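PDB 4GL6: hypothetical protein, which is of unknown function, a DUF5037 family protein from the gut bacterium Ruminococcus gnavus that combines an antiparallel sheet with a mixed one. Local coordinates for residues E55-N60 / E69-G74; F22-W27 / I40-I45; Y75-L80 / I105-E110. One frame throughout, in Å; residues are numbered along the deposited sequence.

Interaction 1. Residues E55-N60 / E69-G74; sequences EGSYFN and EIIYDG
The Tyr58 ring turns one edge to the backbone of Glu69: carbonyl O of Glu69 lies near the ring plane, 3.7 Å from CD2 of Tyr58. Ile70 and Asp73 meet the same ring obliquely, CG1 of Ile70 standing 3.9 Å from CE2 of Tyr58, while the phenol OH reaches CB of Asp73. With CG anti to its carbonyl carbon (chi1 -58°), the Tyr58 ring runs alongside Ile70, pointing the same way; Ile10, Tyr13 and Leu14 of helix 6-18 pack against it. Phe59 lies beside Glu69, where OE1 of Glu69 comes obliquely to within 3.4 Å of CD2 of Phe59, the carboxylate turned 45° from the ring. Within 69-74, one face of the Tyr72 ring is covered by the backbone N of Gly74, over its centre.

The carboxylate of Asp73 is held by the hydroxyls of Tyr13 and Tyr18 and by the backbone N of Tyr75. Gly74, at the N-cap of the following helix, makes a CA-H...O contact with Glu55, its CA 3.5 Å from O of Glu55; its positive phi of 75° suits glycine, and a side chain would run into that carbonyl.

Along the rest of the contact the backbones pair antiparallel. Phe59 and Glu69 exchange two hydrogen bonds, and N of Ser57 gives one to O of Tyr72. In between, O of Ser57 takes two donors from the same face of its carbonyl plane, N of Ile71 at 2.9 Å and N of Tyr72 at 3.1 Å. Two residues thus stand opposite one, and the chain turns a corner at Ile71. This is a classic beta bulge, set here in the hairpin of strands 54-59 and 69-70 at one border of the four-stranded antiparallel sheet.

Interaction 2. Residues F22-W27 / I40-I45; sequences FEVLSW and IYATCI
Ile45 pairs with Glu23 and packs its side chain on Leu25 in the antiparallel hairpin of strands 22-28 and 40-46, a pair with a classic beta bulge in its middle. Its CG1 occupies the position between backbone N and carbonyl carbon (chi1 58°), which brings the branch back over the neighbouring strand. There CG2 of Ile45 meets CD1 of Leu25 at 3.6 Å, CD1 of Ile45 lies against CD2 of Leu25, and the two side chains cross at about a right angle. CG1 of Ile45 also runs alongside CB of Glu23, whose carboxylate goes on to a salt bridge with Lys47. An alanine here removes CG1, CG2 and CD1 and would probably leave a gap beside the Leu25 methyls, which could then turn more freely. The backbones of Glu23 and Ile45 exchange two nearly straight hydrogen bonds.

Thr43 marks the bulge. Its carbonyl O accepts from N of Leu25 at 2.8 Å and, weakly, from N of Ser26 at 3.5 Å, while its own N gives a bond to O of Ser26. The two segments run 142° apart in direction.

Trp27 closes the other end on the face of Val24, Ala42 and Cys44, towards helix 6-18. CB of Trp27 packs against CB of Ala42, and its indole crosses Ile40 obliquely, CE3 of Trp27 lying 3.6 Å from CG2 of Ile40.

Interaction 3. Residues Y75-L80 / I105-E110; sequences YGQRLL and IIIPEE
Gln77 and Leu80, on the first turns of helix 75-95, face Ile105 to Ile107 of the extended loop that follows strand 99-104. The helix is the connection from the antiparallel sheet to the mixed one, and this loop runs back past its start.

One polar link crosses the contact. The backbone N of Ile107 gives a hydrogen bond to OE1 of Gln77, 2.9 Å long and nearly straight at 166°, with the donor tilted 26° from the amide plane. The glutamine gets there by stretching out, CG anti to its backbone N (chi1 -161°) and the chain extended beyond, and the side chain lies beside that of Ile106, pointing the same way. A side-chain oxygen of the helix thus takes up a loop amide hydrogen. The backbone N of Gln77 is hydrogen-bonded to the hydroxyl of Tyr72, and the carbonyl O of Ile107 is taken by the side chain of Gln112.

The apolar part lies one helical turn further on. CB of Leu80 meets CD1 of Ile105 at 3.9 Å, and Tyr125 of helix 122-129 packs on Leu80, Ile105 and Ile107 alike; all three of these aliphatic residues are buried. Leu80 and Ile107 cross at about a right angle, their CD1 methyls 3.6 Å apart.

Interactions 1 and 2 belong to one antiparallel sheet, joined where strand 54-59 pairs with strand 40-46 through backbone hydrogen bonds of Tyr58 with Ile40 and Gly56 with Ala42. Each is a bulged hairpin at an outer border of that sheet, partly buried and held chiefly by backbone hydrogen bonds. Interaction 3 is more buried, nearer the chain's centre, and relies on side chains: one hydrogen bond to a side-chain amide and leucine–isoleucine contacts between helix and loop. The chain leads from interaction 1 straight into its helix, with the Tyr72 hydroxyl reaching both Gln77 and Ile107; Phe22 of interaction 2 meets Tyr75 edge-to-face.

Interaction 1. Residues E55-N60 / E69-G74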
# COMPACT_ATOMS: atom_id res chain seq x y z
N GLU A 55 7.01 4.40 3.17
CA GLU A 55 8.08 4.31 4.16
C GLU A 55 9.44 4.13 3.48
O GLU A 55 9.54 3.49 2.44
CB GLU A 55 7.82 3.20 5.18
CG GLU A 55 8.61 3.33 6.47
CD GLU A 55 8.24 2.28 7.50
OE1 GLU A 55 8.51 1.09 7.22
OE2 GLU A 55 7.71 2.65 8.60
N GLY A 56 10.45 4.75 4.07
CA GLY A 56 11.84 4.68 3.64
C GLY A 56 12.70 4.42 4.87
O GLY A 56 12.35 4.79 5.99
N SER A 57 13.84 3.78 4.65
CA SER A 57 14.74 3.35 5.70
C SER A 57 16.09 4.09 5.49
O SER A 57 16.66 4.01 4.41
CB SER A 57 14.86 1.83 5.56
OG SER A 57 15.41 1.26 6.71
N TYR A 58 16.55 4.85 6.50
CA TYR A 58 17.80 5.65 6.43
C TYR A 58 18.69 5.48 7.67
O TYR A 58 18.26 4.98 8.69
CB TYR A 58 17.47 7.17 6.25
CG TYR A 58 16.63 7.49 5.03
CD1 TYR A 58 15.24 7.40 5.07
CD2 TYR A 58 17.22 7.88 3.82
CE1 TYR A 58 14.46 7.67 3.94
CE2 TYR A 58 16.45 8.16 2.68
CZ TYR A 58 15.07 8.06 2.73
OH TYR A 58 14.29 8.32 1.63
N PHE A 59 19.96 5.88 7.53
CA PHE A 59 20.95 5.91 8.63
C PHE A 59 21.58 7.29 8.60
O PHE A 59 21.96 7.77 7.53
CB PHE A 59 22.00 4.80 8.46
CG PHE A 59 23.13 4.87 9.45
CD1 PHE A 59 23.00 4.34 10.74
CD2 PHE A 59 24.37 5.43 9.08
CE1 PHE A 59 24.06 4.40 11.64
CE2 PHE A 59 25.44 5.49 9.99
CZ PHE A 59 25.28 4.97 11.27
N ASN A 60 21.67 7.93 9.77
CA ASN A 60 22.22 9.28 9.92
C ASN A 60 23.50 9.19 10.74
O ASN A 60 23.42 8.92 11.93
CB ASN A 60 21.20 10.19 10.60
CG ASN A 60 21.67 11.62 10.70
OD1 ASN A 60 21.97 12.26 9.69
ND2 ASN A 60 21.72 12.14 11.90
N GLU A 69 22.62 8.48 4.83
CA GLU A 69 22.84 7.21 4.11
C GLU A 69 21.48 6.53 3.91
O GLU A 69 20.58 6.64 4.75
CB GLU A 69 23.81 6.31 4.86
CG GLU A 69 25.21 6.91 4.94
CD GLU A 69 26.20 6.10 5.75
OE1 GLU A 69 25.91 4.92 6.08
OE2 GLU A 69 27.29 6.64 6.07
N ILE A 70 21.34 5.82 2.80
CA ILE A 70 20.08 5.19 2.41
C ILE A 70 20.17 3.68 2.61
O ILE A 70 21.04 3.04 2.02
CB ILE A 70 19.76 5.48 0.92
CG1 ILE A 70 19.59 7.00 0.68
CG2 ILE A 70 18.53 4.71 0.42
CD1 ILE A 70 20.87 7.82 0.68
N ILE A 71 19.30 3.12 3.45
CA ILE A 71 19.20 1.67 3.60
C ILE A 71 18.34 1.25 2.39
O ILE A 71 18.81 0.51 1.52
CB ILE A 71 18.61 1.25 4.95
CG1 ILE A 71 19.52 1.75 6.10
CG2 ILE A 71 18.47 -0.27 5.01
CD1 ILE A 71 18.93 1.54 7.49
N TYR A 72 17.12 1.77 2.33
CA TYR A 72 16.23 1.62 1.15
C TYR A 72 15.19 2.74 1.17
O TYR A 72 14.37 2.77 2.09
CB TYR A 72 15.58 0.24 1.07
CG TYR A 72 14.62 0.12 -0.08
CD1 TYR A 72 15.04 0.40 -1.38
CD2 TYR A 72 13.29 -0.27 0.11
CE1 TYR A 72 14.16 0.31 -2.46
CE2 TYR A 72 12.40 -0.36 -0.95
CZ TYR A 72 12.84 -0.06 -2.24
OH TYR A 72 11.99 -0.14 -3.31
N ASP A 73 15.23 3.64 0.17
CA ASP A 73 14.34 4.84 0.14
C ASP A 73 12.84 4.60 0.00
O ASP A 73 12.04 5.50 0.29
CB ASP A 73 14.82 5.88 -0.89
CG ASP A 73 14.74 5.41 -2.35
OD1 ASP A 73 13.97 4.49 -2.72
OD2 ASP A 73 15.48 6.02 -3.16
N GLY A 74 12.49 3.40 -0.46
CA GLY A 74 11.11 2.98 -0.60
C GLY A 74 10.33 3.55 -1.75
O GLY A 74 9.14 3.28 -1.84

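Interaction 2. Residues F22-W27 / I40-I45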
# COMPACT_ATOMS: atom_id res chain seq x y z
N PHE A 22 9.30 16.38 -2.24
CA PHE A 22 8.73 15.47 -1.26
C PHE A 22 8.67 16.12 0.11
O PHE A 22 9.30 17.15 0.35
CB PHE A 22 9.63 14.23 -1.11
CG PHE A 22 9.77 13.40 -2.36
CD1 PHE A 22 10.62 13.81 -3.40
CD2 PHE A 22 9.11 12.17 -2.48
CE1 PHE A 22 10.77 13.05 -4.56
CE2 PHE A 22 9.26 11.39 -3.63
CZ PHE A 22 10.08 11.83 -4.67
N GLU A 23 7.90 15.49 1.00
CA GLU A 23 7.74 15.92 2.38
C GLU A 23 7.83 14.66 3.26
O GLU A 23 7.26 13.63 2.92
CB GLU A 23 6.39 16.63 2.57
CG GLU A 23 6.15 17.24 3.95
CD GLU A 23 4.82 17.98 4.10
OE1 GLU A 23 4.02 18.05 3.14
OE2 GLU A 23 4.57 18.52 5.20
N VAL A 24 8.60 14.74 4.34
CA VAL A 24 8.68 13.69 5.34
C VAL A 24 7.60 14.08 6.33
O VAL A 24 7.74 15.09 7.01
CB VAL A 24 10.06 13.60 6.02
CG1 VAL A 24 10.00 12.70 7.25
CG2 VAL A 24 11.12 13.11 5.03
N LEU A 25 6.51 13.32 6.39
CA LEU A 25 5.41 13.61 7.34
C LEU A 25 5.84 13.35 8.78
O LEU A 25 5.47 14.08 9.68
CB LEU A 25 4.15 12.81 6.99
CG LEU A 25 3.54 13.09 5.61
CD1 LEU A 25 2.37 12.15 5.37
CD2 LEU A 25 3.10 14.55 5.45
N SER A 26 6.60 12.29 8.99
CA SER A 26 7.13 11.93 10.32
C SER A 26 8.20 10.86 10.19
O SER A 26 8.37 10.23 9.12
CB SER A 26 6.03 11.38 11.23
OG SER A 26 5.47 10.18 10.69
N TRP A 27 8.94 10.67 11.27
CA TRP A 27 9.93 9.61 11.31
C TRP A 27 10.12 9.07 12.67
O TRP A 27 9.94 9.76 13.67
CB TRP A 27 11.25 9.98 10.62
CG TRP A 27 12.03 11.09 11.22
CD1 TRP A 27 12.10 12.40 10.78
CD2 TRP A 27 12.96 11.02 12.35
NE1 TRP A 27 12.96 13.13 11.54
CE2 TRP A 27 13.50 12.37 12.50
CE3 TRP A 27 13.36 10.03 13.22
CZ2 TRP A 27 14.41 12.69 13.50
CZ3 TRP A 27 14.29 10.35 14.22
CH2 TRP A 27 14.80 11.66 14.36
N ILE A 40 16.54 4.73 10.79
CA ILE A 40 15.49 5.74 10.83
C ILE A 40 14.44 5.33 9.81
O ILE A 40 14.75 5.19 8.62
CB ILE A 40 16.00 7.15 10.45
CG1 ILE A 40 17.08 7.62 11.42
CG2 ILE A 40 14.86 8.16 10.49
CD1 ILE A 40 17.73 8.92 10.99
N TYR A 41 13.19 5.17 10.27
CA TYR A 41 12.04 4.80 9.43
C TYR A 41 11.18 6.06 9.23
O TYR A 41 10.53 6.52 10.15
CB TYR A 41 11.26 3.62 10.05
CG TYR A 41 12.12 2.36 10.21
CD1 TYR A 41 12.28 1.46 9.15
CD2 TYR A 41 12.79 2.09 11.43
CE1 TYR A 41 13.08 0.32 9.31
CE2 TYR A 41 13.58 0.96 11.59
CZ TYR A 41 13.73 0.07 10.53
OH TYR A 41 14.53 -1.05 10.69
N ALA A 42 11.17 6.57 8.00
CA ALA A 42 10.50 7.81 7.63
C ALA A 42 9.24 7.60 6.78
O ALA A 42 9.32 6.93 5.75
CB ALA A 42 11.50 8.65 6.82
N THR A 43 8.11 8.20 7.19
CA THR A 43 6.86 8.19 6.40
C THR A 43 6.92 9.42 5.50
O THR A 43 6.88 10.55 5.99
CB THR A 43 5.63 8.23 7.31
OG1 THR A 43 5.59 7.00 8.02
CG2 THR A 43 4.34 8.40 6.51
N CYS A 44 6.99 9.18 4.19
CA CYS A 44 7.17 10.24 3.19
C CYS A 44 6.02 10.33 2.19
O CYS A 44 5.30 9.36 1.98
CB CYS A 44 8.47 9.94 2.40
SG CYS A 44 9.97 9.54 3.37
N ILE A 45 5.85 11.51 1.57
CA ILE A 45 4.91 11.71 0.45
C ILE A 45 5.61 12.54 -0.63
O ILE A 45 6.56 13.27 -0.33
CB ILE A 45 3.60 12.43 0.86
CG1 ILE A 45 3.86 13.81 1.49
CG2 ILE A 45 2.82 11.57 1.85
CD1 ILE A 45 2.61 14.64 1.71

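Interaction 3. Residues Y75-L80 / I105-E110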
# COMPACT_ATOMS: atom_id res chain seq x y z
N TYR A 75 10.98 4.31 -2.65
CA TYR A 75 10.25 5.00 -3.72
C TYR A 75 9.86 4.11 -4.86
O TYR A 75 8.76 4.27 -5.40
CB TYR A 75 10.98 6.27 -4.22
CG TYR A 75 10.08 7.15 -5.09
CD1 TYR A 75 8.87 7.65 -4.58
CD2 TYR A 75 10.43 7.50 -6.40
CE1 TYR A 75 8.02 8.44 -5.35
CE2 TYR A 75 9.58 8.30 -7.18
CZ TYR A 75 8.38 8.76 -6.64
OH TYR A 75 7.52 9.56 -7.35
N GLY A 76 10.73 3.17 -5.24
CA GLY A 76 10.40 2.21 -6.32
C GLY A 76 9.19 1.39 -5.91
O GLY A 76 8.25 1.16 -6.70
N GLN A 77 9.22 0.99 -4.66
CA GLN A 77 8.14 0.29 -3.99
C GLN A 77 6.83 1.10 -4.07
O GLN A 77 5.77 0.54 -4.37
CB GLN A 77 8.56 0.10 -2.52
CG GLN A 77 7.82 -0.94 -1.75
CD GLN A 77 8.48 -1.19 -0.40
OE1 GLN A 77 9.28 -2.13 -0.23
NE2 GLN A 77 8.22 -0.30 0.53
N ARG A 78 6.90 2.40 -3.80
CA ARG A 78 5.73 3.29 -3.85
C ARG A 78 5.13 3.39 -5.25
O ARG A 78 3.91 3.38 -5.39
CB ARG A 78 6.06 4.71 -3.34
CG ARG A 78 5.00 5.79 -3.57
CD ARG A 78 3.66 5.40 -2.95
NE ARG A 78 2.53 5.98 -3.67
CZ ARG A 78 1.27 5.53 -3.60
NH1 ARG A 78 0.93 4.48 -2.86
NH2 ARG A 78 0.33 6.14 -4.31
N LEU A 79 5.98 3.50 -6.25
CA LEU A 79 5.53 3.56 -7.63
C LEU A 79 4.78 2.28 -8.02
O LEU A 79 3.81 2.35 -8.78
CB LEU A 79 6.71 3.80 -8.58
CG LEU A 79 7.47 5.12 -8.44
CD1 LEU A 79 8.71 5.09 -9.34
CD2 LEU A 79 6.57 6.31 -8.76
N LEU A 80 5.23 1.12 -7.51
CA LEU A 80 4.54 -0.15 -7.77
C LEU A 80 3.16 -0.14 -7.05
O LEU A 80 2.16 -0.52 -7.65
CB LEU A 80 5.41 -1.37 -7.40
CG LEU A 80 6.60 -1.74 -8.32
CD1 LEU A 80 7.48 -2.82 -7.68
CD2 LEU A 80 6.15 -2.24 -9.69
N ILE A 105 2.90 -3.20 -1.13
CA ILE A 105 3.91 -3.93 -1.90
C ILE A 105 5.24 -3.75 -1.20
O ILE A 105 5.64 -2.65 -0.96
CB ILE A 105 3.99 -3.41 -3.34
CG1 ILE A 105 2.68 -3.75 -4.08
CG2 ILE A 105 5.17 -4.03 -4.10
CD1 ILE A 105 2.50 -3.08 -5.42
N ILE A 106 5.90 -4.86 -0.84
CA ILE A 106 7.20 -4.87 -0.16
C ILE A 106 8.26 -5.53 -1.04
O ILE A 106 8.18 -6.71 -1.32
CB ILE A 106 7.11 -5.64 1.17
CG1 ILE A 106 6.14 -4.92 2.15
CG2 ILE A 106 8.51 -5.81 1.78
CD1 ILE A 106 6.57 -3.54 2.63
N ILE A 107 9.26 -4.74 -1.44
CA ILE A 107 10.39 -5.20 -2.25
C ILE A 107 11.45 -5.76 -1.30
O ILE A 107 11.92 -5.02 -0.43
CB ILE A 107 11.04 -4.02 -3.00
CG1 ILE A 107 10.05 -3.37 -3.95
CG2 ILE A 107 12.28 -4.47 -3.77
CD1 ILE A 107 9.43 -4.30 -4.98
N PRO A 108 11.83 -7.04 -1.44
CA PRO A 108 12.84 -7.64 -0.54
C PRO A 108 14.28 -7.15 -0.79
O PRO A 108 14.59 -6.66 -1.90
CB PRO A 108 12.71 -9.14 -0.83
CG PRO A 108 12.23 -9.21 -2.25
CD PRO A 108 11.40 -7.99 -2.49
N GLU A 109 15.14 -7.30 0.23
CA GLU A 109 16.54 -6.86 0.21
C GLU A 109 17.24 -7.15 -1.12
O GLU A 109 17.86 -6.25 -1.70
CB GLU A 109 17.34 -7.47 1.37
CG GLU A 109 18.75 -6.91 1.55
CD GLU A 109 19.50 -7.51 2.73
OE1 GLU A 109 19.31 -8.70 3.06
OE2 GLU A 109 20.32 -6.77 3.33
N GLU A 110 17.06 -8.38 -1.62
CA GLU A 110 17.67 -8.86 -2.88
C GLU A 110 17.43 -7.93 -4.07
O GLU A 110 18.32 -7.77 -4.89
CB GLU A 110 17.19 -10.28 -3.28
CG GLU A 110 17.42 -11.42 -2.29
CD GLU A 110 16.26 -11.64 -1.31
OE1 GLU A 110 15.11 -11.76 -1.78
OE2 GLU A 110 16.50 -11.71 -0.08